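Local coordinates for protein RNA-dependent RNA polymerase (Qualyub virus, PDB 6DX1) that carries a viral OTU-domain cysteine protease, the part present in this structure, which probably strips ubiquitin from tagged proteins of the infected host, at residues T48-T53 and I58-M63; R65-A68 and D73-P76; V102-L107 and V115-C120. One frame throughout, in Å; residues are numbered along the deposited sequence.

Contact 1. Residues T48-T53 and I58-M63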
ATOM      1  N   THR A  48      -9.573  -4.944   3.685  1.00 16.28           N
ATOM      2  CA  THR A  48     -10.513  -4.163   4.480  1.00 18.17           C
ATOM      3  C   THR A  48     -11.077  -3.000   3.672  1.00 20.80           C
ATOM      4  O   THR A  48     -12.275  -2.693   3.759  1.00 19.20           O
ATOM      5  CB  THR A  48      -9.827  -3.675   5.756  1.00 20.77           C
ATOM      6  OG1 THR A  48      -9.297  -4.812   6.455  1.00 20.75           O
ATOM      7  CG2 THR A  48     -10.828  -2.963   6.671  1.00 20.29           C
ATOM      8  N   PHE A  49     -10.239  -2.371   2.845  1.00 17.59           N
ATOM      9  CA  PHE A  49     -10.705  -1.276   1.994  1.00 18.73           C
ATOM     10  C   PHE A  49     -11.724  -1.756   0.964  1.00 18.84           C
ATOM     11  O   PHE A  49     -12.770  -1.119   0.757  1.00 19.75           O
ATOM     12  CB  PHE A  49      -9.511  -0.630   1.286  1.00 18.50           C
ATOM     13  CG  PHE A  49      -9.910   0.413   0.270  1.00 18.21           C
ATOM     14  CD1 PHE A  49     -10.110   1.726   0.658  1.00 20.42           C
ATOM     15  CD2 PHE A  49     -10.072   0.068  -1.065  1.00 19.38           C
ATOM     16  CE1 PHE A  49     -10.481   2.681  -0.282  1.00 19.71           C
ATOM     17  CE2 PHE A  49     -10.441   1.022  -2.001  1.00 22.25           C
ATOM     18  CZ  PHE A  49     -10.647   2.322  -1.600  1.00 22.30           C
ATOM     19  N   LEU A  50     -11.424  -2.867   0.288  1.00 17.95           N
ATOM     20  CA  LEU A  50     -12.257  -3.333  -0.820  1.00 18.83           C
ATOM     21  C   LEU A  50     -13.527  -4.026  -0.347  1.00 23.61           C
ATOM     22  O   LEU A  50     -14.584  -3.872  -0.973  1.00 24.61           O
ATOM     23  CB  LEU A  50     -11.465  -4.290  -1.711  1.00 21.23           C
ATOM     24  CG  LEU A  50     -10.268  -3.711  -2.465  1.00 20.75           C
ATOM     25  CD1 LEU A  50      -9.442  -4.805  -3.124  1.00 24.59           C
ATOM     26  CD2 LEU A  50     -10.770  -2.715  -3.498  1.00 21.98           C
ATOM     27  N   TYR A  51     -13.446  -4.800   0.743  1.00 20.10           N
ATOM     28  CA  TYR A  51     -14.506  -5.730   1.129  1.00 21.80           C
ATOM     29  C   TYR A  51     -15.102  -5.480   2.507  1.00 22.61           C
ATOM     30  O   TYR A  51     -16.028  -6.204   2.903  1.00 24.21           O
ATOM     31  CB  TYR A  51     -13.968  -7.168   1.085  1.00 21.24           C
ATOM     32  CG  TYR A  51     -13.323  -7.545  -0.221  1.00 19.97           C
ATOM     33  CD1 TYR A  51     -12.036  -8.053  -0.248  1.00 19.29           C
ATOM     34  CD2 TYR A  51     -13.999  -7.399  -1.431  1.00 24.25           C
ATOM     35  CE1 TYR A  51     -11.433  -8.411  -1.431  1.00 22.98           C
ATOM     36  CE2 TYR A  51     -13.404  -7.753  -2.622  1.00 24.83           C
ATOM     37  CZ  TYR A  51     -12.116  -8.249  -2.620  1.00 24.68           C
ATOM     38  OH  TYR A  51     -11.513  -8.610  -3.803  1.00 27.44           O
ATOM     39  N   ASP A  52     -14.609  -4.490   3.249  1.00 20.51           N
ATOM     40  CA  ASP A  52     -15.011  -4.212   4.631  1.00 21.81           C
ATOM     41  C   ASP A  52     -14.714  -5.377   5.571  1.00 25.58           C
ATOM     42  O   ASP A  52     -15.328  -5.490   6.636  1.00 26.70           O
ATOM     43  CB  ASP A  52     -16.493  -3.820   4.726  1.00 24.90           C
ATOM     44  CG  ASP A  52     -16.824  -2.613   3.873  1.00 37.93           C
ATOM     45  OD1 ASP A  52     -16.048  -1.633   3.909  1.00 39.95           O
ATOM     46  OD2 ASP A  52     -17.844  -2.649   3.154  1.00 43.58           O
ATOM     47  N   THR A  53     -13.768  -6.234   5.191  1.00 20.43           N
ATOM     48  CA  THR A  53     -13.282  -7.316   6.034  1.00 19.34           C
ATOM     49  C   THR A  53     -11.877  -7.666   5.574  1.00 18.62           C
ATOM     50  O   THR A  53     -11.590  -7.631   4.379  1.00 21.22           O
ATOM     51  CB  THR A  53     -14.158  -8.575   5.969  1.00 23.00           C
ATOM     52  OG1 THR A  53     -13.543  -9.611   6.753  1.00 20.98           O
ATOM     53  CG2 THR A  53     -14.285  -9.078   4.548  1.00 22.89           C
ATOM     54  N   ILE A  58      -6.640 -13.123   0.342  1.00 19.22           N
ATOM     55  CA  ILE A  58      -6.192 -13.971  -0.765  1.00 21.40           C
ATOM     56  C   ILE A  58      -6.667 -13.413  -2.101  1.00 19.40           C
ATOM     57  O   ILE A  58      -5.944 -13.461  -3.104  1.00 22.21           O
ATOM     58  CB  ILE A  58      -6.671 -15.424  -0.575  1.00 22.10           C
ATOM     59  CG1 ILE A  58      -5.985 -16.041   0.639  1.00 30.03           C
ATOM     60  CG2 ILE A  58      -6.361 -16.250  -1.837  1.00 29.09           C
ATOM     61  CD1 ILE A  58      -4.525 -16.319   0.417  1.00 34.11           C
ATOM     62  N   GLU A  59      -7.893 -12.894  -2.146  1.00 19.34           N
ATOM     63  CA  GLU A  59      -8.374 -12.305  -3.392  1.00 21.01           C
ATOM     64  C   GLU A  59      -7.527 -11.111  -3.807  1.00 19.78           C
ATOM     65  O   GLU A  59      -7.368 -10.853  -5.006  1.00 20.48           O
ATOM     66  CB  GLU A  59      -9.833 -11.888  -3.258  1.00 21.88           C
ATOM     67  CG  GLU A  59     -10.803 -13.061  -3.151  1.00 29.64           C
ATOM     68  CD  GLU A  59     -10.545 -14.158  -4.174  1.00 37.85           C
ATOM     69  OE1 GLU A  59     -10.672 -15.346  -3.798  1.00 43.02           O
ATOM     70  OE2 GLU A  59     -10.210 -13.843  -5.343  1.00 34.58           O
ATOM     71  N   VAL A  60      -6.996 -10.361  -2.839  1.00 17.84           N
ATOM     72  CA  VAL A  60      -6.106  -9.259  -3.192  1.00 17.46           C
ATOM     73  C   VAL A  60      -4.811  -9.802  -3.777  1.00 20.24           C
ATOM     74  O   VAL A  60      -4.303  -9.282  -4.779  1.00 21.30           O
ATOM     75  CB  VAL A  60      -5.841  -8.347  -1.979  1.00 16.72           C
ATOM     76  CG1 VAL A  60      -4.970  -7.154  -2.388  1.00 19.32           C
ATOM     77  CG2 VAL A  60      -7.149  -7.854  -1.376  1.00 18.24           C
ATOM     78  N   LYS A  61      -4.249 -10.855  -3.169  1.00 17.93           N
ATOM     79  CA  LYS A  61      -3.052 -11.469  -3.743  1.00 20.19           C
ATOM     80  C   LYS A  61      -3.334 -11.959  -5.154  1.00 19.52           C
ATOM     81  O   LYS A  61      -2.521 -11.755  -6.065  1.00 20.28           O
ATOM     82  CB  LYS A  61      -2.560 -12.625  -2.863  1.00 19.50           C
ATOM     83  CG  LYS A  61      -2.215 -12.197  -1.445  1.00 20.96           C
ATOM     84  CD  LYS A  61      -1.502 -13.290  -0.648  1.00 22.70           C
ATOM     85  CE  LYS A  61      -0.066 -13.474  -1.129  1.00 29.77           C
ATOM     86  NZ  LYS A  61       0.675 -14.451  -0.293  1.00 31.86           N
ATOM     87  N   ASN A  62      -4.508 -12.574  -5.356  1.00 20.86           N
ATOM     88  CA  ASN A  62      -4.899 -13.071  -6.673  1.00 23.22           C
ATOM     89  C   ASN A  62      -4.966 -11.945  -7.698  1.00 23.76           C
ATOM     90  O   ASN A  62      -4.494 -12.097  -8.831  1.00 24.47           O
ATOM     91  CB  ASN A  62      -6.263 -13.763  -6.594  1.00 25.11           C
ATOM     92  CG  ASN A  62      -6.198 -15.144  -5.985  1.00 28.58           C
ATOM     93  OD1 ASN A  62      -5.141 -15.774  -5.938  1.00 28.96           O
ATOM     94  ND2 ASN A  62      -7.349 -15.632  -5.523  1.00 28.04           N
ATOM     95  N   MET A  63      -5.592 -10.821  -7.340  1.00 22.49           N
ATOM     96  CA  MET A  63      -5.774  -9.769  -8.337  1.00 22.14           C
ATOM     97  C   MET A  63      -4.446  -9.115  -8.690  1.00 21.43           C
ATOM     98  O   MET A  63      -4.260  -8.675  -9.827  1.00 21.79           O
ATOM     99  CB  MET A  63      -6.798  -8.728  -7.861  1.00 23.68           C
ATOM    100  CG  MET A  63      -6.352  -7.855  -6.706  1.00 24.50           C
ATOM    101  SD  MET A  63      -7.633  -6.679  -6.178  1.00 29.84           S
ATOM    102  CE  MET A  63      -8.986  -7.773  -5.736  1.00 23.39           C
TER
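The Tyr51 ring, the one flat group reaching across toward Glu59, Val60 and Met63, has Leu50 CB of its own helix 3.8 Å above one face, over the centre. Met63 and Glu59 meet the hydroxyl end and Val60 the CE1 side; all three come obliquely. Tyr51 OH comes within 3.3 Å of Met63 CE, a close van der Waals approach of a polar oxygen to a methyl group. The same oxygen lies 3.7 Å from Glu59 CB. Glu59 thus meets the tyrosine with the root of its side chain; the chain then bends at chi2 (-46°) and carries the carboxylate away, its plane 72° from the ring. There OE2 receives a weak hydrogen bond from Asn62 ND2, while Asn62 OD1 is held by Arg65 NH2.

The contact joins the C-terminal turn of helix 41-51 to the first turns of helix 57-70, two consecutive helices of the OTU-like fold linked by a short loop. Asp52, the first residue to leave helical geometry, has positive phi, yet its N still bonds to Thr48 O.

Beside the tyrosine, Leu50 and Met63 meet end to end, with Leu50 CD1 4.0 Å from Met63 CE. Met63 starts with CG wedged between the backbone N and the carbonyl carbon (chi1 69°), and a further bend at its last torsion brings the methyl round to both Leu50 and Tyr51. Val60 adds CG2, 4.2 Å from Leu50 CD1 and 4.3 Å from Tyr51 CE1. It is the buried residue of the group: its side chain also touches Phe43, Val46 and Ser47 of helix 41-51. Together with Met63 it rests on Leu107 of helix 101-111, whereas Tyr51 and Glu59 stay at the exposed border.

Contact 2. Residues R65-A68 and D73-P76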
ATOM      1  N   ARG A  65      -1.521 -10.801  -8.868  1.00 21.19           N
ATOM      2  CA  ARG A  65      -0.898 -11.720  -9.814  1.00 23.11           C
ATOM      3  C   ARG A  65      -1.527 -11.592 -11.189  1.00 22.28           C
ATOM      4  O   ARG A  65      -0.823 -11.616 -12.208  1.00 24.94           O
ATOM      5  CB  ARG A  65      -1.022 -13.155  -9.302  1.00 23.11           C
ATOM      6  CG  ARG A  65      -0.059 -13.489  -8.191  1.00 22.95           C
ATOM      7  CD  ARG A  65      -0.139 -14.967  -7.817  1.00 25.88           C
ATOM      8  NE  ARG A  65      -1.323 -15.289  -7.028  1.00 26.82           N
ATOM      9  CZ  ARG A  65      -1.349 -15.324  -5.697  1.00 26.09           C
ATOM     10  NH1 ARG A  65      -0.250 -15.057  -5.001  1.00 27.59           N
ATOM     11  NH2 ARG A  65      -2.471 -15.630  -5.058  1.00 26.85           N
ATOM     12  N   GLU A  66      -2.852 -11.438 -11.240  1.00 22.86           N
ATOM     13  CA  GLU A  66      -3.535 -11.359 -12.527  1.00 27.36           C
ATOM     14  C   GLU A  66      -3.170 -10.087 -13.278  1.00 26.67           C
ATOM     15  O   GLU A  66      -2.971 -10.120 -14.497  1.00 25.63           O
ATOM     16  CB  GLU A  66      -5.045 -11.451 -12.332  1.00 29.35           C
ATOM     17  CG  GLU A  66      -5.506 -12.885 -12.120  1.00 37.65           C
ATOM     18  CD  GLU A  66      -6.837 -12.979 -11.419  1.00 45.83           C
ATOM     19  OE1 GLU A  66      -7.213 -14.104 -11.013  1.00 51.79           O
ATOM     20  OE2 GLU A  66      -7.520 -11.938 -11.278  1.00 47.60           O
ATOM     21  N   PHE A  67      -3.086  -8.950 -12.574  1.00 24.62           N
ATOM     22  CA  PHE A  67      -2.689  -7.714 -13.244  1.00 23.42           C
ATOM     23  C   PHE A  67      -1.238  -7.776 -13.703  1.00 23.06           C
ATOM     24  O   PHE A  67      -0.886  -7.209 -14.746  1.00 24.74           O
ATOM     25  CB  PHE A  67      -2.910  -6.515 -12.320  1.00 21.70           C
ATOM     26  CG  PHE A  67      -2.836  -5.183 -13.022  1.00 22.14           C
ATOM     27  CD1 PHE A  67      -3.872  -4.759 -13.839  1.00 21.51           C
ATOM     28  CD2 PHE A  67      -1.737  -4.352 -12.847  1.00 23.71           C
ATOM     29  CE1 PHE A  67      -3.818  -3.519 -14.479  1.00 24.87           C
ATOM     30  CE2 PHE A  67      -1.678  -3.114 -13.483  1.00 25.70           C
ATOM     31  CZ  PHE A  67      -2.720  -2.701 -14.298  1.00 25.03           C
ATOM     32  N   ALA A  68      -0.375  -8.445 -12.939  1.00 21.68           N
ATOM     33  CA  ALA A  68       0.999  -8.623 -13.395  1.00 21.89           C
ATOM     34  C   ALA A  68       1.035  -9.369 -14.724  1.00 27.53           C
ATOM     35  O   ALA A  68       1.853  -9.057 -15.600  1.00 30.19           O
ATOM     36  CB  ALA A  68       1.819  -9.363 -12.339  1.00 23.52           C
ATOM     37  N   ASP A  73       3.650  -4.774 -18.815  1.00 30.21           N
ATOM     38  CA  ASP A  73       4.408  -3.670 -19.395  1.00 31.74           C
ATOM     39  C   ASP A  73       4.273  -2.377 -18.604  1.00 32.06           C
ATOM     40  O   ASP A  73       5.131  -1.499 -18.738  1.00 31.57           O
ATOM     41  CB  ASP A  73       3.965  -3.417 -20.839  1.00 34.73           C
ATOM     42  CG  ASP A  73       4.496  -4.456 -21.803  1.00 44.27           C
ATOM     43  OD1 ASP A  73       5.442  -5.189 -21.437  1.00 42.02           O
ATOM     44  OD2 ASP A  73       3.966  -4.539 -22.932  1.00 50.39           O
ATOM     45  N   GLU A  74       3.222  -2.230 -17.799  1.00 25.80           N
ATOM     46  CA  GLU A  74       2.992  -0.998 -17.055  1.00 28.32           C
ATOM     47  C   GLU A  74       3.603  -1.009 -15.658  1.00 24.77           C
ATOM     48  O   GLU A  74       3.270  -0.132 -14.859  1.00 25.76           O
ATOM     49  CB  GLU A  74       1.486  -0.717 -16.918  1.00 32.07           C
ATOM     50  CG  GLU A  74       0.650  -0.959 -18.163  1.00 38.52           C
ATOM     51  CD  GLU A  74      -0.846  -0.865 -17.882  1.00 36.54           C
ATOM     52  OE1 GLU A  74      -1.231  -0.384 -16.794  1.00 39.97           O
ATOM     53  OE2 GLU A  74      -1.638  -1.283 -18.746  1.00 43.81           O
ATOM     54  N   LEU A  75       4.474  -1.967 -15.333  1.00 23.42           N
ATOM     55  CA  LEU A  75       4.901  -2.200 -13.953  1.00 22.55           C
ATOM     56  C   LEU A  75       6.421  -2.122 -13.789  1.00 21.65           C
ATOM     57  O   LEU A  75       7.054  -3.083 -13.337  1.00 22.68           O
ATOM     58  CB  LEU A  75       4.383  -3.556 -13.477  1.00 21.71           C
ATOM     59  CG  LEU A  75       2.856  -3.700 -13.433  1.00 22.94           C
ATOM     60  CD1 LEU A  75       2.486  -5.153 -13.187  1.00 22.58           C
ATOM     61  CD2 LEU A  75       2.254  -2.799 -12.354  1.00 23.70           C
ATOM     62  N   PRO A  76       7.032  -0.969 -14.090  1.00 22.38           N
ATOM     63  CA  PRO A  76       8.502  -0.872 -13.984  1.00 21.62           C
ATOM     64  C   PRO A  76       9.039  -1.102 -12.586  1.00 23.96           C
ATOM     65  O   PRO A  76      10.184  -1.552 -12.442  1.00 24.52           O
ATOM     66  CB  PRO A  76       8.809   0.563 -14.442  1.00 25.37           C
ATOM     67  CG  PRO A  76       7.546   1.123 -14.964  1.00 29.92           C
ATOM     68  CD  PRO A  76       6.410   0.308 -14.472  1.00 25.65           C
TER
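Ala68, near the end of helix 57-70, lies beside Leu75 in the irregular stretch that follows, their CA atoms 7.5 Å apart and the nearest CA pair across the two segments. Leu75 makes contact with both branches. CD1 settles on the helix backbone itself, 3.8 Å from Ala68 CA, and lies 4.3 Å from Ala68 CB. CD2 goes to the Phe67 ring instead, meeting its edge near the ring plane at 4.1 Å from CE2. Phe67 points its ring this way because CG stands anti to the backbone N (chi1 -167°), which swings the far end of the ring closer to the turn than its CB direction would suggest.

The chain folds back here through an irregular loop between helix 57-70 and the short helix 76-79 of the OTU-like fold.

The Glu74 and Phe67 side chains cross at about a right angle, carboxylate and ring planes 86° apart, and OE1 comes obliquely to within 3.7 Å of Phe67 CZ. The other oxygen of Glu74, OE2, is hydrogen-bonded to Asn71 ND2, and its backbone O accepts a hydrogen bond from Lys109 NZ of helix 101-111, the helix whose Lys109 and Leu110 also touch Phe67.

Contact 3. Residues V102-L107 and V115-C120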
ATOM      1  N   VAL A 102       5.862  -3.388  -3.872  1.00 20.01           N
ATOM      2  CA  VAL A 102       5.572  -4.035  -5.151  1.00 20.55           C
ATOM      3  C   VAL A 102       4.069  -4.025  -5.428  1.00 19.97           C
ATOM      4  O   VAL A 102       3.614  -3.639  -6.514  1.00 20.57           O
ATOM      5  CB  VAL A 102       6.144  -5.467  -5.164  1.00 21.67           C
ATOM      6  CG1 VAL A 102       5.622  -6.250  -6.350  1.00 22.56           C
ATOM      7  CG2 VAL A 102       7.669  -5.416  -5.194  1.00 27.08           C
ATOM      8  N   GLU A 103       3.275  -4.436  -4.444  1.00 16.81           N
ATOM      9  CA  GLU A 103       1.835  -4.511  -4.627  1.00 18.59           C
ATOM     10  C   GLU A 103       1.166  -3.143  -4.565  1.00 17.66           C
ATOM     11  O   GLU A 103       0.097  -2.955  -5.161  1.00 18.87           O
ATOM     12  CB  GLU A 103       1.252  -5.445  -3.572  1.00 19.17           C
ATOM     13  CG  GLU A 103       1.560  -6.916  -3.850  1.00 19.63           C
ATOM     14  CD  GLU A 103       2.977  -7.339  -3.458  1.00 21.84           C
ATOM     15  OE1 GLU A 103       3.602  -6.719  -2.570  1.00 20.00           O
ATOM     16  OE2 GLU A 103       3.471  -8.322  -4.046  1.00 22.78           O
ATOM     17  N   ALA A 104       1.759  -2.186  -3.842  1.00 16.88           N
ATOM     18  CA  ALA A 104       1.221  -0.830  -3.862  1.00 17.68           C
ATOM     19  C   ALA A 104       1.249  -0.265  -5.277  1.00 16.90           C
ATOM     20  O   ALA A 104       0.264   0.338  -5.729  1.00 17.22           O
ATOM     21  CB  ALA A 104       1.988   0.070  -2.891  1.00 19.19           C
ATOM     22  N   GLU A 105       2.351  -0.489  -6.006  1.00 17.69           N
ATOM     23  CA  GLU A 105       2.396  -0.087  -7.412  1.00 17.43           C
ATOM     24  C   GLU A 105       1.321  -0.804  -8.215  1.00 19.95           C
ATOM     25  O   GLU A 105       0.566  -0.172  -8.967  1.00 18.60           O
ATOM     26  CB  GLU A 105       3.777  -0.371  -8.019  1.00 18.46           C
ATOM     27  CG  GLU A 105       3.822  -0.019  -9.521  1.00 17.55           C
ATOM     28  CD  GLU A 105       5.075  -0.517 -10.228  1.00 24.27           C
ATOM     29  OE1 GLU A 105       5.318  -0.082 -11.371  1.00 25.33           O
ATOM     30  OE2 GLU A 105       5.824  -1.312  -9.640  1.00 24.71           O
ATOM     31  N   ILE A 106       1.235  -2.133  -8.068  1.00 16.95           N
ATOM     32  CA  ILE A 106       0.279  -2.914  -8.853  1.00 16.94           C
ATOM     33  C   ILE A 106      -1.141  -2.443  -8.581  1.00 17.94           C
ATOM     34  O   ILE A 106      -1.936  -2.235  -9.504  1.00 17.51           O
ATOM     35  CB  ILE A 106       0.424  -4.416  -8.545  1.00 18.69           C
ATOM     36  CG1 ILE A 106       1.761  -4.960  -9.053  1.00 20.48           C
ATOM     37  CG2 ILE A 106      -0.738  -5.196  -9.162  1.00 19.05           C
ATOM     38  CD1 ILE A 106       2.055  -6.379  -8.568  1.00 21.94           C
ATOM     39  N   LEU A 107      -1.493  -2.287  -7.305  1.00 17.37           N
ATOM     40  CA  LEU A 107      -2.873  -1.940  -6.980  1.00 17.83           C
ATOM     41  C   LEU A 107      -3.218  -0.514  -7.403  1.00 17.92           C
ATOM     42  O   LEU A 107      -4.350  -0.250  -7.828  1.00 17.64           O
ATOM     43  CB  LEU A 107      -3.125  -2.140  -5.485  1.00 16.59           C
ATOM     44  CG  LEU A 107      -3.162  -3.624  -5.127  1.00 18.98           C
ATOM     45  CD1 LEU A 107      -2.907  -3.807  -3.641  1.00 20.78           C
ATOM     46  CD2 LEU A 107      -4.501  -4.220  -5.532  1.00 20.08           C
ATOM     47  N   VAL A 115      -2.317   4.939  -3.462  1.00 17.90           N
ATOM     48  CA  VAL A 115      -2.011   4.139  -2.279  1.00 17.04           C
ATOM     49  C   VAL A 115      -0.942   4.884  -1.493  1.00 18.23           C
ATOM     50  O   VAL A 115       0.078   5.285  -2.072  1.00 18.93           O
ATOM     51  CB  VAL A 115      -1.518   2.727  -2.660  1.00 18.09           C
ATOM     52  CG1 VAL A 115      -1.156   1.918  -1.406  1.00 18.46           C
ATOM     53  CG2 VAL A 115      -2.552   1.988  -3.506  1.00 19.27           C
ATOM     54  N   ILE A 116      -1.160   5.073  -0.188  1.00 15.54           N
ATOM     55  CA  ILE A 116      -0.216   5.804   0.654  1.00 14.72           C
ATOM     56  C   ILE A 116       0.149   4.963   1.871  1.00 17.96           C
ATOM     57  O   ILE A 116      -0.735   4.408   2.535  1.00 17.47           O
ATOM     58  CB  ILE A 116      -0.774   7.165   1.105  1.00 16.04           C
ATOM     59  CG1 ILE A 116      -1.225   7.980  -0.107  1.00 18.73           C
ATOM     60  CG2 ILE A 116       0.299   7.932   1.881  1.00 17.52           C
ATOM     61  CD1 ILE A 116      -1.971   9.260   0.309  1.00 19.23           C
ATOM     62  N   PHE A 117       1.452   4.863   2.148  1.00 13.96           N
ATOM     63  CA  PHE A 117       1.979   4.300   3.394  1.00 14.59           C
ATOM     64  C   PHE A 117       2.371   5.449   4.312  1.00 17.64           C
ATOM     65  O   PHE A 117       3.279   6.225   3.977  1.00 17.97           O
ATOM     66  CB  PHE A 117       3.236   3.456   3.163  1.00 15.78           C
ATOM     67  CG  PHE A 117       3.066   2.231   2.284  1.00 15.39           C
ATOM     68  CD1 PHE A 117       1.828   1.809   1.818  1.00 19.08           C
ATOM     69  CD2 PHE A 117       4.206   1.493   1.938  1.00 15.94           C
ATOM     70  CE1 PHE A 117       1.727   0.663   1.015  1.00 18.93           C
ATOM     71  CE2 PHE A 117       4.112   0.354   1.140  1.00 16.76           C
ATOM     72  CZ  PHE A 117       2.882  -0.064   0.680  1.00 17.77           C
ATOM     73  N   TRP A 118       1.756   5.515   5.490  1.00 14.58           N
ATOM     74  CA  TRP A 118       2.047   6.561   6.466  1.00 15.54           C
ATOM     75  C   TRP A 118       2.877   5.951   7.593  1.00 18.92           C
ATOM     76  O   TRP A 118       2.382   5.099   8.342  1.00 17.91           O
ATOM     77  CB  TRP A 118       0.747   7.156   7.005  1.00 16.11           C
ATOM     78  CG  TRP A 118      -0.155   7.815   5.996  1.00 15.27           C
ATOM     79  CD1 TRP A 118      -1.359   7.342   5.528  1.00 16.57           C
ATOM     80  CD2 TRP A 118       0.035   9.099   5.381  1.00 18.62           C
ATOM     81  NE1 TRP A 118      -1.922   8.254   4.645  1.00 16.73           N
ATOM     82  CE2 TRP A 118      -1.082   9.337   4.543  1.00 18.34           C
ATOM     83  CE3 TRP A 118       1.049  10.065   5.450  1.00 19.32           C
ATOM     84  CZ2 TRP A 118      -1.215  10.506   3.781  1.00 19.30           C
ATOM     85  CZ3 TRP A 118       0.913  11.229   4.690  1.00 19.84           C
ATOM     86  CH2 TRP A 118      -0.202  11.436   3.869  1.00 17.87           C
ATOM     87  N   LYS A 119       4.126   6.404   7.726  1.00 15.63           N
ATOM     88  CA  LYS A 119       5.062   5.825   8.690  1.00 17.96           C
ATOM     89  C   LYS A 119       4.747   6.287  10.107  1.00 18.65           C
ATOM     90  O   LYS A 119       4.675   7.492  10.376  1.00 17.15           O
ATOM     91  CB  LYS A 119       6.495   6.225   8.328  1.00 17.94           C
ATOM     92  CG  LYS A 119       7.543   5.739   9.327  1.00 22.21           C
ATOM     93  CD  LYS A 119       8.911   6.346   8.999  1.00 25.92           C
ATOM     94  CE  LYS A 119       9.999   5.743   9.877  1.00 33.24           C
ATOM     95  NZ  LYS A 119      11.282   6.471   9.698  1.00 36.20           N
ATOM     96  N   CYS A 120       4.606   5.338  11.034  1.00 18.50           N
ATOM     97  CA  CYS A 120       4.256   5.683  12.408  1.00 17.42           C
ATOM     98  C   CYS A 120       4.897   4.667  13.342  1.00 20.59           C
ATOM     99  O   CYS A 120       4.643   3.470  13.205  1.00 21.46           O
ATOM    100  CB  CYS A 120       2.732   5.704  12.596  1.00 19.64           C
ATOM    101  SG  CYS A 120       2.174   5.949  14.319  1.00 21.33           S
TER
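Helix 101-111 turns back through a tight connection into strand 114-120, an interior strand of the mixed sheet of this OTU-like fold, and Ala104 is where the helix lies against Val115 and Phe117 of that strand. The CA atoms of Ala104 and Val115 are 6.1 Å apart, and the small methyl of the alanine points toward the strand. Ala104 CB meets Val115 CG1 at 3.9 Å and Phe117 CZ at 3.7 Å, so one carbon bridges two residues on the same face of the sheet. Val115 shares its two methyls between side chain and backbone: CG1, anti to the backbone N (chi1 178°), takes the alanine methyl, and CG2 comes 3.9 Å from Ala104 O. The far rim of Phe117 does its touching, with CE1 4.0 Å from Ala104 CB; the methyl approaches the ring obliquely. All three residues are buried, and the interface is purely apolar apart from that carbonyl oxygen. Phe117 also meets the rings of Trp132 and Phe151 and touches Phe42 of helix 41-51, while strand 114-120 runs antiparallel to strand 125-132 on one flank and parallel to strand 140-146 on the other.

Contact 3 lies close to the centre of the chain, wholly buried, and is the one of the three that joins helix to sheet. Contacts 1 and 2 lie farther out and share helix 57-70, contact 1 near its start and contact 2 near its end. Contact 1 is a surface contact with a tyrosine hydroxyl and the CB of a glutamate at its exposed side; contact 2 is buried, with a partly exposed glutamate at its margin. None has a hydrogen bond between its segments. Helix 101-111 touches both of the outer contacts: at contact 1 its Leu107 CD2 lies 4.0 Å from Met63 SD, while at contact 2 its Ile106 packs on Phe67 and Leu75.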